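Long-range contacts in peptidase, M20/M25/M40 family (Staphylococcus aureus, PDB 4EWT), which probably hydrolyses the amide bond of N-acyl amino acids, as a two-manganese amidohydrolase of the M20/M25/M40 peptidase family: residues A[136-141]-A[332-337]; A[179-184]-A[298-303]; A[75-80]-A[132-137]; A[29-34]-A[140-145]; A[103-108]-A[162-167]. All blocks are in the same frame, centred on the assembly; numbering follows the deposited sequence.

Contact 1: A[136-141]-A[332-337]. With MN (manganese (II) ion), chain E.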
# COMPACT_ATOMS: atom_id res chain seq x y z
N PRO A 136 2.02 -7.87 43.79
CA PRO A 136 1.29 -8.77 42.90
C PRO A 136 1.02 -8.10 41.55
O PRO A 136 1.35 -6.93 41.36
CB PRO A 136 -0.03 -8.95 43.64
CG PRO A 136 -0.27 -7.66 44.30
CD PRO A 136 1.11 -7.19 44.72
N ALA A 137 0.44 -8.87 40.63
CA ALA A 137 -0.25 -8.31 39.46
C ALA A 137 0.61 -7.45 38.52
O ALA A 137 0.09 -6.58 37.83
CB ALA A 137 -1.49 -7.53 39.91
N GLU A 138 1.92 -7.70 38.49
CA GLU A 138 2.83 -6.95 37.61
C GLU A 138 2.51 -7.20 36.12
O GLU A 138 2.61 -6.29 35.31
CB GLU A 138 4.29 -7.30 37.92
CG GLU A 138 5.35 -6.46 37.19
CD GLU A 138 5.58 -6.89 35.74
OE1 GLU A 138 5.49 -8.10 35.43
OE2 GLU A 138 5.86 -6.00 34.90
N GLU A 139 2.12 -8.43 35.79
CA GLU A 139 2.07 -8.89 34.40
C GLU A 139 0.88 -8.45 33.57
O GLU A 139 0.97 -8.37 32.33
CB GLU A 139 2.18 -10.42 34.36
CG GLU A 139 3.52 -10.95 34.86
CD GLU A 139 4.67 -10.70 33.90
OE1 GLU A 139 4.51 -9.95 32.91
OE2 GLU A 139 5.77 -11.25 34.15
N VAL A 140 -0.24 -8.18 34.23
CA VAL A 140 -1.50 -7.89 33.52
C VAL A 140 -2.03 -6.51 33.92
O VAL A 140 -2.20 -6.24 35.10
CB VAL A 140 -2.58 -8.98 33.80
CG1 VAL A 140 -3.78 -8.79 32.88
CG2 VAL A 140 -2.00 -10.38 33.62
N PRO A 141 -2.26 -5.63 32.92
CA PRO A 141 -2.90 -4.32 33.16
C PRO A 141 -4.22 -4.48 33.93
O PRO A 141 -4.95 -5.44 33.69
CB PRO A 141 -3.18 -3.80 31.74
CG PRO A 141 -2.16 -4.47 30.88
CD PRO A 141 -1.88 -5.81 31.50
N SER A 332 7.78 -4.20 28.60
CA SER A 332 7.29 -3.16 29.49
C SER A 332 7.27 -3.75 30.90
O SER A 332 7.29 -4.98 31.07
CB SER A 332 5.92 -2.63 29.06
OG SER A 332 4.89 -3.29 29.78
N GLU A 333 7.25 -2.88 31.90
CA GLU A 333 7.45 -3.28 33.27
C GLU A 333 6.68 -2.28 34.13
O GLU A 333 6.84 -1.06 33.95
CB GLU A 333 8.96 -3.26 33.58
CG GLU A 333 9.36 -3.28 35.04
CD GLU A 333 8.90 -4.52 35.76
OE1 GLU A 333 9.24 -5.63 35.31
OE2 GLU A 333 8.19 -4.37 36.79
N ASP A 334 5.84 -2.76 35.04
CA ASP A 334 5.04 -1.82 35.84
C ASP A 334 5.79 -1.14 36.99
O ASP A 334 5.26 -0.22 37.62
CB ASP A 334 3.65 -2.38 36.21
CG ASP A 334 3.58 -2.99 37.59
OD1 ASP A 334 4.63 -3.30 38.19
OD2 ASP A 334 2.44 -3.18 38.07
N PHE A 335 7.03 -1.55 37.22
CA PHE A 335 7.95 -0.79 38.07
C PHE A 335 8.00 0.67 37.60
O PHE A 335 8.29 1.57 38.39
CB PHE A 335 9.36 -1.39 38.03
CG PHE A 335 10.32 -0.74 38.99
CD1 PHE A 335 10.46 -1.22 40.29
CD2 PHE A 335 11.10 0.35 38.59
CE1 PHE A 335 11.33 -0.63 41.18
CE2 PHE A 335 11.99 0.95 39.47
CZ PHE A 335 12.10 0.46 40.78
N ALA A 336 7.71 0.88 36.32
CA ALA A 336 7.73 2.22 35.73
C ALA A 336 6.82 3.20 36.44
O ALA A 336 7.08 4.40 36.44
CB ALA A 336 7.38 2.15 34.26
N TYR A 337 5.74 2.69 37.04
CA TYR A 337 4.85 3.49 37.87
C TYR A 337 5.53 4.02 39.13
O TYR A 337 5.32 5.18 39.48
CB TYR A 337 3.59 2.70 38.26
CG TYR A 337 2.56 2.61 37.14
CD1 TYR A 337 1.94 3.75 36.63
CD2 TYR A 337 2.19 1.37 36.62
CE1 TYR A 337 0.99 3.65 35.61
CE2 TYR A 337 1.25 1.26 35.62
CZ TYR A 337 0.66 2.40 35.12
OH TYR A 337 -0.28 2.28 34.12
MN MN E . 7.17 -10.69 32.59
O HOH W 1 7.25 -8.62 33.86
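From CB to OE2, Glu138 meets Asp334 and Glu333, while OE1 turns to the metal side. CB lies 4.0 Å from Asp334 OD1. With CG trans to the backbone N (chi1 -173°), the next carbon slides past the Asp334 carboxylate in the opposite direction, and CG comes to 3.4 Å from Asp334 OD1. CG also lies 3.5 Å from Glu333 OE2; the bend at chi2 (-79°) then carries CD past that carboxylate. At the tip, OE2 accepts from Asp334 N at 3.2 Å through its anti lone pair, in a bond that is close to straight (163° at the hydrogen). OE2 also stands 3.4 Å from Glu333 OE2; the two are acceptors and do not bond, and their carboxylate planes are only moderately inclined to each other. This acidic cluster is spanned by Arg76, which forms salt bridges to both Glu333 OE2 and Asp334 OD1. Glu333 OE2 in addition caps the following helix by accepting from Phe335 N at 3.1 Å. Glu138 OE1 lies 2.4 Å from water 1, too short for the details of a bond to be trusted. That water is a ligand of the manganese ion which the next residue binds, Glu139 OE2 to the metal being 2.2 Å; Cys103 and His362 complete its protein ligands. A metal-binding glutamate preceded by one beside the metal-bound water is characteristic of M20 dinuclear sites, where the first glutamate is generally assigned as the general base, so a similar role for Glu138 is probable here.

Contact 2: A[179-184]-A[298-303]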
# COMPACT_ATOMS: atom_id res chain seq x y z
N GLY A 179 18.22 6.94 32.87
CA GLY A 179 17.25 7.38 31.88
C GLY A 179 16.30 6.26 31.51
O GLY A 179 16.15 5.28 32.26
N TYR A 180 15.67 6.39 30.34
CA TYR A 180 14.69 5.42 29.86
C TYR A 180 15.30 4.06 29.55
O TYR A 180 16.21 3.95 28.73
CB TYR A 180 13.99 5.95 28.62
CG TYR A 180 13.03 7.09 28.88
CD1 TYR A 180 11.77 6.86 29.43
CD2 TYR A 180 13.37 8.40 28.55
CE1 TYR A 180 10.87 7.91 29.65
CE2 TYR A 180 12.49 9.45 28.76
CZ TYR A 180 11.24 9.19 29.30
OH TYR A 180 10.36 10.23 29.50
N VAL A 181 14.78 3.02 30.19
CA VAL A 181 15.44 1.71 30.15
C VAL A 181 14.51 0.58 29.66
O VAL A 181 14.99 -0.45 29.18
CB VAL A 181 16.12 1.38 31.51
CG1 VAL A 181 15.08 1.31 32.65
CG2 VAL A 181 16.93 0.09 31.42
N GLN A 182 13.20 0.78 29.80
CA GLN A 182 12.19 -0.16 29.28
C GLN A 182 11.02 0.61 28.69
O GLN A 182 10.68 1.68 29.17
CB GLN A 182 11.76 -1.18 30.34
CG GLN A 182 12.88 -2.18 30.59
CD GLN A 182 12.53 -3.36 31.47
OE1 GLN A 182 13.32 -3.74 32.32
NE2 GLN A 182 11.38 -3.98 31.24
N THR A 183 10.41 0.04 27.65
CA THR A 183 9.43 0.74 26.84
C THR A 183 8.11 0.86 27.58
O THR A 183 7.78 0.01 28.40
CB THR A 183 9.15 0.00 25.50
OG1 THR A 183 8.63 -1.30 25.76
CG2 THR A 183 10.40 -0.13 24.68
N GLY A 184 7.37 1.92 27.29
CA GLY A 184 5.99 2.01 27.71
C GLY A 184 5.09 1.40 26.66
O GLY A 184 5.54 1.08 25.56
N PRO A 298 3.70 3.20 31.60
CA PRO A 298 4.64 4.19 31.05
C PRO A 298 6.01 3.56 30.81
O PRO A 298 6.30 2.48 31.34
CB PRO A 298 4.71 5.26 32.15
CG PRO A 298 4.31 4.56 33.41
CD PRO A 298 3.31 3.50 32.99
N ALA A 299 6.85 4.21 30.01
CA ALA A 299 8.25 3.83 29.89
C ALA A 299 8.96 3.92 31.24
O ALA A 299 8.66 4.79 32.06
CB ALA A 299 8.95 4.72 28.88
N LEU A 300 9.90 3.01 31.48
CA LEU A 300 10.58 2.97 32.76
C LEU A 300 11.77 3.91 32.71
O LEU A 300 12.71 3.71 31.93
CB LEU A 300 11.04 1.55 33.09
CG LEU A 300 11.21 1.18 34.55
CD1 LEU A 300 11.46 -0.32 34.61
CD2 LEU A 300 12.34 1.94 35.21
N TYR A 301 11.71 4.95 33.53
CA TYR A 301 12.74 5.97 33.57
C TYR A 301 13.63 5.78 34.80
O TYR A 301 13.18 5.99 35.92
CB TYR A 301 12.10 7.37 33.56
CG TYR A 301 13.12 8.47 33.45
CD1 TYR A 301 13.77 8.71 32.23
CD2 TYR A 301 13.46 9.26 34.54
CE1 TYR A 301 14.71 9.71 32.10
CE2 TYR A 301 14.41 10.27 34.43
CZ TYR A 301 15.03 10.48 33.20
OH TYR A 301 15.97 11.46 33.05
N ASN A 302 14.87 5.37 34.59
CA ASN A 302 15.82 5.29 35.67
C ASN A 302 16.37 6.68 35.96
O ASN A 302 17.07 7.26 35.13
CB ASN A 302 16.95 4.31 35.36
CG ASN A 302 16.59 2.88 35.71
OD1 ASN A 302 15.58 2.61 36.35
ND2 ASN A 302 17.42 1.95 35.27
N ASP A 303 16.01 7.21 37.13
CA ASP A 303 16.53 8.50 37.59
C ASP A 303 18.06 8.51 37.49
O ASP A 303 18.72 7.67 38.07
CB ASP A 303 16.10 8.78 39.02
CG ASP A 303 16.64 10.12 39.53
OD1 ASP A 303 17.52 10.10 40.42
OD2 ASP A 303 16.20 11.17 39.02
O HOH W 2 7.86 -0.03 31.36
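Gly179 and Asn302 are joined by reciprocal backbone bonds, Gly179 N to Asn302 O at 2.6 Å and Asn302 N to Gly179 O at 2.7 Å, which define an antiparallel hydrogen-bonded pair. Further along, Leu300 is shared between two consecutive residues: its O accepts from Val181 N at 2.8 Å, while its N donates to Gln182 O at 2.8 Å, two residues facing one, a beta bulge. Tyr180 and Tyr301 form the non-hydrogen-bonded pair between, and their rings make a T-shaped stack. Tyr301 presents its CD1 edge over the centre of the Tyr180 face, 3.6 Å above the plane, with the two rings turned 66° apart. Ala299 CB extends this patch, lying 3.6 Å from Tyr180 CD1. Elsewhere Val181 CG1 packs on Leu300 CD2 at 3.8 Å and also touches the amide of Asn302. That amide is held from outside, OD1 by Phe346 N and ND2 by Arg177 O, while Gln182 OE1 accepts from Tyr348, so the ladder is tied to strand 344-350 of the large mixed sheet. Leu300 leans on Phe335 and Ala336 of helix 335-341, whereas Tyr180 and Ala299 border Asp264 at the start of helix 264-285.

Contact 3: A[75-80]-A[132-137]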
# COMPACT_ATOMS: atom_id res chain seq x y z
N ILE A 75 12.55 -1.13 48.44
CA ILE A 75 13.09 -2.16 47.56
C ILE A 75 11.95 -3.09 47.12
O ILE A 75 11.12 -3.48 47.94
CB ILE A 75 14.28 -2.92 48.22
CG1 ILE A 75 13.87 -3.53 49.56
CG2 ILE A 75 15.46 -1.96 48.41
CD1 ILE A 75 14.97 -4.34 50.22
N ARG A 76 11.90 -3.40 45.84
CA ARG A 76 10.69 -3.98 45.26
C ARG A 76 10.93 -5.37 44.65
O ARG A 76 11.90 -5.58 43.93
CB ARG A 76 10.11 -3.01 44.23
CG ARG A 76 8.84 -3.45 43.55
CD ARG A 76 9.12 -4.29 42.31
NE ARG A 76 7.99 -4.21 41.40
CZ ARG A 76 8.03 -4.49 40.10
NH1 ARG A 76 9.15 -4.91 39.52
NH2 ARG A 76 6.92 -4.34 39.40
N ALA A 77 10.04 -6.31 44.98
CA ALA A 77 9.99 -7.63 44.35
C ALA A 77 8.55 -7.98 44.00
O ALA A 77 7.67 -7.88 44.84
CB ALA A 77 10.58 -8.70 45.28
N ASP A 78 8.33 -8.40 42.76
CA ASP A 78 7.00 -8.85 42.32
C ASP A 78 6.84 -10.36 42.46
O ASP A 78 7.84 -11.09 42.52
CB ASP A 78 6.66 -8.36 40.90
CG ASP A 78 7.84 -8.43 39.93
OD1 ASP A 78 8.92 -8.96 40.29
OD2 ASP A 78 7.69 -7.95 38.80
N PHE A 79 5.59 -10.83 42.55
CA PHE A 79 5.35 -12.25 42.82
C PHE A 79 4.26 -12.97 42.02
O PHE A 79 3.97 -14.14 42.29
CB PHE A 79 5.19 -12.52 44.32
CG PHE A 79 4.00 -11.86 44.96
CD1 PHE A 79 2.75 -12.48 44.96
CD2 PHE A 79 4.14 -10.64 45.63
CE1 PHE A 79 1.66 -11.89 45.60
CE2 PHE A 79 3.05 -10.04 46.27
CZ PHE A 79 1.81 -10.66 46.25
N ASP A 80 3.66 -12.29 41.04
CA ASP A 80 2.66 -12.93 40.18
C ASP A 80 3.32 -13.78 39.10
O ASP A 80 4.45 -13.50 38.67
CB ASP A 80 1.70 -11.90 39.55
CG ASP A 80 2.41 -10.85 38.70
OD1 ASP A 80 3.57 -10.48 39.00
OD2 ASP A 80 1.78 -10.36 37.74
N VAL A 132 10.20 -2.78 52.17
CA VAL A 132 10.19 -3.87 51.22
C VAL A 132 8.80 -3.96 50.62
O VAL A 132 7.81 -4.03 51.35
CB VAL A 132 10.58 -5.19 51.89
CG1 VAL A 132 10.57 -6.31 50.88
CG2 VAL A 132 11.94 -5.06 52.55
N ILE A 133 8.74 -3.92 49.29
CA ILE A 133 7.49 -4.00 48.55
C ILE A 133 7.38 -5.35 47.86
O ILE A 133 8.13 -5.65 46.93
CB ILE A 133 7.39 -2.85 47.50
CG1 ILE A 133 7.40 -1.48 48.18
CG2 ILE A 133 6.13 -3.00 46.63
CD1 ILE A 133 7.58 -0.31 47.21
N HIS A 134 6.45 -6.19 48.33
CA HIS A 134 6.13 -7.43 47.65
C HIS A 134 4.87 -7.19 46.82
O HIS A 134 3.77 -7.05 47.36
CB HIS A 134 5.92 -8.57 48.66
CG HIS A 134 7.20 -9.08 49.27
ND1 HIS A 134 7.56 -8.80 50.58
CD2 HIS A 134 8.19 -9.84 48.76
CE1 HIS A 134 8.71 -9.38 50.84
NE2 HIS A 134 9.12 -10.01 49.76
N GLN A 135 5.05 -7.14 45.50
CA GLN A 135 4.01 -6.68 44.57
C GLN A 135 3.36 -7.80 43.77
O GLN A 135 4.06 -8.60 43.14
CB GLN A 135 4.59 -5.62 43.62
CG GLN A 135 3.56 -4.89 42.77
CD GLN A 135 4.15 -4.33 41.49
OE1 GLN A 135 5.01 -3.44 41.52
NE2 GLN A 135 3.70 -4.86 40.36
N PRO A 136 2.02 -7.87 43.79
CA PRO A 136 1.29 -8.77 42.90
C PRO A 136 1.02 -8.10 41.55
O PRO A 136 1.35 -6.93 41.36
CB PRO A 136 -0.03 -8.95 43.64
CG PRO A 136 -0.27 -7.66 44.30
CD PRO A 136 1.11 -7.19 44.72
N ALA A 137 0.44 -8.87 40.63
CA ALA A 137 -0.25 -8.31 39.46
C ALA A 137 0.61 -7.45 38.52
O ALA A 137 0.09 -6.58 37.83
CB ALA A 137 -1.49 -7.53 39.91
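Arg76 leaves its strand with CG trans to N (chi1 -179°) and then folds at chi2 (-88°), while Gln135 starts the same way but stays extended, and these courses bring the guanidinium beside the amide. The strands are parallel neighbours in the mixed sheet, linked through helix 105-120 in a beta-alpha-beta crossover. Their ladder runs from Ile133 N to Ile75 O, then Ala77 N to Ile133 O, Gln135 N to Ala77 O and Phe79 N to Gln135 O. Arg76 grips Gln135 OE1 side-on, with NH2 at 3.0 Å and NE at 3.1 Å. The oxygen lies in the guanidinium plane, yet both nitrogens reach it from one face of the amide. Tyr338 also bonds to OE1, and the arginine has stronger partners in Asp334 and Glu333; Asp78, hydrogen-bonded through OD1 to His108 ND1, relates its OD2 to Arg76 NH1 by charge alone, off the plane. Phe79 lies side by side with Pro136, its CZ 3.6 Å from Pro136 CB, and turns its CE2 edge to His134 O at 3.3 Å. Beyond the strands, Asp80, whose OD2 bonds to Ser30 OG and Glu139 N, brings that same OD2 to 3.2 Å from Ala137 C.

Contact 4: A[29-34]-A[140-145]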
# COMPACT_ATOMS: atom_id res chain seq x y z
N LEU A 29 -1.69 -16.76 39.08
CA LEU A 29 -1.95 -15.69 38.12
C LEU A 29 -2.12 -14.32 38.77
O LEU A 29 -2.47 -14.22 39.95
CB LEU A 29 -3.22 -16.03 37.32
CG LEU A 29 -3.12 -16.69 35.94
CD1 LEU A 29 -1.75 -17.24 35.62
CD2 LEU A 29 -4.19 -17.76 35.81
N SER A 30 -1.90 -13.27 37.97
CA SER A 30 -2.12 -11.89 38.38
C SER A 30 -3.57 -11.69 38.85
O SER A 30 -4.50 -12.13 38.19
CB SER A 30 -1.83 -10.93 37.23
OG SER A 30 -0.55 -11.16 36.66
N PHE A 31 -3.72 -11.04 40.00
CA PHE A 31 -5.03 -10.79 40.64
C PHE A 31 -5.67 -12.04 41.26
O PHE A 31 -6.83 -12.00 41.70
CB PHE A 31 -6.00 -10.07 39.70
CG PHE A 31 -5.48 -8.76 39.16
CD1 PHE A 31 -5.41 -7.63 39.97
CD2 PHE A 31 -5.06 -8.66 37.84
CE1 PHE A 31 -4.93 -6.42 39.48
CE2 PHE A 31 -4.57 -7.45 37.33
CZ PHE A 31 -4.51 -6.33 38.16
N HIS A 32 -4.93 -13.15 41.31
CA HIS A 32 -5.40 -14.39 41.94
C HIS A 32 -4.30 -15.06 42.78
O HIS A 32 -4.28 -16.28 42.95
CB HIS A 32 -5.94 -15.37 40.89
CG HIS A 32 -7.01 -14.79 40.02
ND1 HIS A 32 -8.34 -14.81 40.37
CD2 HIS A 32 -6.94 -14.18 38.82
CE1 HIS A 32 -9.05 -14.23 39.41
NE2 HIS A 32 -8.22 -13.84 38.46
N GLU A 33 -3.39 -14.24 43.30
CA GLU A 33 -2.22 -14.75 44.02
C GLU A 33 -2.58 -14.73 45.53
O GLU A 33 -2.01 -13.97 46.32
CB GLU A 33 -0.95 -13.95 43.66
CG GLU A 33 -1.06 -12.43 43.77
CD GLU A 33 -1.73 -11.78 42.57
OE1 GLU A 33 -1.08 -11.61 41.52
OE2 GLU A 33 -2.91 -11.39 42.71
N ASP A 34 -3.52 -15.60 45.88
CA ASP A 34 -3.99 -15.76 47.25
C ASP A 34 -3.00 -16.53 48.13
O ASP A 34 -2.73 -16.11 49.25
CB ASP A 34 -5.37 -16.47 47.28
CG ASP A 34 -6.44 -15.74 46.44
OD1 ASP A 34 -6.09 -14.87 45.61
OD2 ASP A 34 -7.63 -16.07 46.60
N VAL A 140 -0.24 -8.18 34.23
CA VAL A 140 -1.50 -7.89 33.52
C VAL A 140 -2.03 -6.51 33.92
O VAL A 140 -2.20 -6.24 35.10
CB VAL A 140 -2.58 -8.98 33.80
CG1 VAL A 140 -3.78 -8.79 32.88
CG2 VAL A 140 -2.00 -10.38 33.62
N PRO A 141 -2.26 -5.63 32.92
CA PRO A 141 -2.90 -4.32 33.16
C PRO A 141 -4.22 -4.48 33.93
O PRO A 141 -4.95 -5.44 33.69
CB PRO A 141 -3.18 -3.80 31.74
CG PRO A 141 -2.16 -4.47 30.88
CD PRO A 141 -1.88 -5.81 31.50
N PRO A 142 -4.54 -3.55 34.86
CA PRO A 142 -3.84 -2.30 35.20
C PRO A 142 -2.57 -2.48 36.05
O PRO A 142 -1.86 -1.51 36.28
CB PRO A 142 -4.90 -1.54 36.00
CG PRO A 142 -5.69 -2.61 36.67
CD PRO A 142 -5.73 -3.76 35.71
N GLY A 143 -2.31 -3.70 36.50
CA GLY A 143 -1.09 -4.00 37.25
C GLY A 143 -1.23 -3.82 38.75
O GLY A 143 -2.29 -3.40 39.23
N GLY A 144 -0.17 -4.13 39.48
CA GLY A 144 -0.16 -4.03 40.93
C GLY A 144 0.43 -2.74 41.47
O GLY A 144 -0.05 -2.21 42.48
N ALA A 145 1.47 -2.24 40.80
CA ALA A 145 2.20 -1.05 41.25
C ALA A 145 1.25 0.12 41.45
O ALA A 145 1.32 0.82 42.46
CB ALA A 145 3.30 -0.69 40.27
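Ser30 and Phe31 occupy the central positions of a type II turn from Leu29 to His32, Phe31 at the positive phi (72°) that such a turn requires, and they face a second turn, Val140 to Gly143, in which a cis peptide before Pro142 and backbone angles fitting type VIa bring Gly143 N to Val140 O in a weak bond. Contact between the turns is made by side chains and carbonyls, without a hydrogen bond across. Ser30 directs its CB at Val140, and the valine answers with the CG2 branch: CG2 lies 3.5 Å from Ser30 OG and 3.7 Å from Ser30 CB. The serine hydroxyl has its polar partner elsewhere, in Asp80 OD2. Both loops lead into helices of the metal-binding domain: the first connects helix 13-25 with helix 34-43, and the second runs from strand 129-135, past the manganese ligand Glu139, to helix 144-150. Phe31 joins the two turns. With CG opposite its own carbonyl carbon (chi1 -56°), the ring reaches over to the proline turn and meets it with its far edge. CE2 lies 3.5 Å from Val140 O, which sits near the ring plane, and CZ is 3.8 Å from Gly143 N, likewise at the edge. Pro142 approaches the same corner obliquely, its CD 3.8 Å from Phe31 CZ. Val140 and Pro142 are exposed, whereas Gly143, beyond the ring's edge, is buried. Past it the new helix begins, Asp334 OD2 accepting from Ala145 N. Phe31 CE1, for its part, has Gly143 O as its nearest atom of the second turn, with 4.0 Å between Phe31 CE1 and Gly143 O.

Contact 5: A[103-108]-A[162-167]. With MN (manganese (II) ion), chain F; MN (manganese (II) ion), chain E.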
# COMPACT_ATOMS: atom_id res chain seq x y z
N CYS A 103 8.95 -15.53 34.44
CA CYS A 103 9.64 -14.22 34.44
C CYS A 103 10.57 -14.03 35.65
O CYS A 103 11.11 -12.94 35.86
CB CYS A 103 8.64 -13.07 34.35
SG CYS A 103 9.25 -11.57 33.51
N GLY A 104 10.73 -15.08 36.45
CA GLY A 104 11.67 -15.07 37.57
C GLY A 104 11.16 -14.35 38.80
O GLY A 104 11.94 -14.00 39.69
N HIS A 105 9.84 -14.12 38.86
CA HIS A 105 9.21 -13.44 40.00
C HIS A 105 9.32 -14.28 41.28
O HIS A 105 9.38 -13.73 42.38
CB HIS A 105 7.75 -13.11 39.70
CG HIS A 105 7.55 -12.07 38.64
ND1 HIS A 105 6.32 -11.51 38.37
CD2 HIS A 105 8.43 -11.48 37.79
CE1 HIS A 105 6.45 -10.62 37.40
NE2 HIS A 105 7.71 -10.59 37.03
N ASP A 106 9.33 -15.60 41.13
CA ASP A 106 9.62 -16.50 42.25
C ASP A 106 11.03 -16.24 42.80
O ASP A 106 11.23 -16.19 44.02
CB ASP A 106 9.47 -17.96 41.83
CG ASP A 106 10.32 -18.33 40.62
OD1 ASP A 106 10.55 -17.46 39.75
OD2 ASP A 106 10.75 -19.49 40.54
N ALA A 107 11.99 -16.04 41.89
CA ALA A 107 13.36 -15.73 42.29
C ALA A 107 13.47 -14.33 42.90
O ALA A 107 14.19 -14.15 43.87
CB ALA A 107 14.31 -15.88 41.12
N HIS A 108 12.75 -13.36 42.35
CA HIS A 108 12.71 -12.04 42.97
C HIS A 108 12.20 -12.09 44.42
O HIS A 108 12.77 -11.48 45.32
CB HIS A 108 11.89 -11.06 42.15
CG HIS A 108 12.37 -10.89 40.74
ND1 HIS A 108 11.54 -10.48 39.72
CD2 HIS A 108 13.58 -11.10 40.18
CE1 HIS A 108 12.23 -10.43 38.59
NE2 HIS A 108 13.47 -10.81 38.84
N GLY A 162 14.69 -1.56 42.35
CA GLY A 162 14.17 -2.86 41.97
C GLY A 162 15.19 -3.61 41.15
O GLY A 162 16.05 -3.01 40.51
N VAL A 163 15.07 -4.92 41.15
CA VAL A 163 15.97 -5.78 40.42
C VAL A 163 15.13 -6.76 39.64
O VAL A 163 14.10 -7.22 40.13
CB VAL A 163 16.94 -6.54 41.38
CG1 VAL A 163 17.55 -7.75 40.68
CG2 VAL A 163 18.03 -5.62 41.87
N HIS A 164 15.56 -7.03 38.41
CA HIS A 164 14.99 -8.11 37.63
C HIS A 164 16.11 -9.03 37.19
O HIS A 164 17.14 -8.57 36.67
CB HIS A 164 14.26 -7.55 36.40
CG HIS A 164 13.10 -8.39 35.95
ND1 HIS A 164 13.27 -9.62 35.36
CD2 HIS A 164 11.77 -8.17 36.01
CE1 HIS A 164 12.08 -10.12 35.07
NE2 HIS A 164 11.16 -9.26 35.44
N VAL A 165 15.93 -10.33 37.43
CA VAL A 165 16.80 -11.36 36.84
C VAL A 165 16.59 -11.40 35.32
O VAL A 165 15.46 -11.31 34.83
CB VAL A 165 16.53 -12.76 37.42
CG1 VAL A 165 16.96 -12.84 38.89
CG2 VAL A 165 15.04 -13.17 37.25
N MET A 166 17.70 -11.51 34.59
CA MET A 166 17.66 -11.56 33.14
C MET A 166 18.24 -12.86 32.61
O MET A 166 19.46 -13.06 32.61
CB MET A 166 18.40 -10.37 32.55
CG MET A 166 17.84 -9.02 32.97
SD MET A 166 16.12 -8.76 32.49
CE MET A 166 16.34 -8.02 30.88
N SER A 167 17.35 -13.75 32.15
CA SER A 167 17.74 -15.07 31.65
C SER A 167 18.55 -14.97 30.36
O SER A 167 19.09 -15.97 29.88
CB SER A 167 16.49 -15.91 31.38
OG SER A 167 15.82 -15.48 30.21
MN MN F . 8.93 -9.72 35.30
MN MN E . 7.17 -10.69 32.59
O HOH W 1 7.25 -8.62 33.86
O HOH W 3 8.73 -7.91 36.63
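Cys103 meets His164 at a dinuclear manganese site, the metal centre of this M20 hydrolase, built where strand 159-166 passes the start of helix 105-120. Its SG bridges the metals, 2.4 Å from the chain E manganese and 2.6 Å from the chain F ion. SG also lies at the edge of the His164 imidazole, and Cys103 O approaches His164 CE1 to 3.1 Å. Gly104, the helix N-cap residue, has no side chain, so Val165 CG2 can come to 3.9 Å from its CA; its phi is also positive (79°). His105 sends NE2 to the chain F manganese at 2.3 Å, which His164 NE2 also binds; waters 1 and 3 complete the ligands. One turn on, His108 is a second-shell residue. Its CE1 edge stands over the centre of the His164 face, 3.3 Å above the plane, in a T-shaped pair with the rings 75° apart. Gly104 O and Val163 O cover the two faces of His108, while its ND1 bonds to Asp78. Across CE1 from ND1, NE2 accepts from Val165 N at 2.9 Å. The metal-binding ring is fixed in rotation: His164 ND1 donates to Val165 O at 2.8 Å, with that oxygen near the imidazole plane.

Overall arrangement
Contacts 1 and 5 supply all the protein ligands of the two manganese ions except His362, and share water 1, which binds both metals. Contact 3 is bonded to both: Arg76 NH2 reaches Asp334 OD1 of contact 1 at 2.8 Å, and Asp78 OD1 reaches His108 ND1 of contact 5 at 3.1 Å. Asp80 OD2 ties three contacts together, lying 2.7 Å from Ser30 OG of contact 4 and 2.8 Å from Glu139 N, the backbone of a metal ligand. Contact 4 touches contacts 1 and 3 but not contact 5, their centres being about 16 Å apart. Contact 2 touches contact 1, their centres about 13 Å apart, but not contacts 3, 4 or 5.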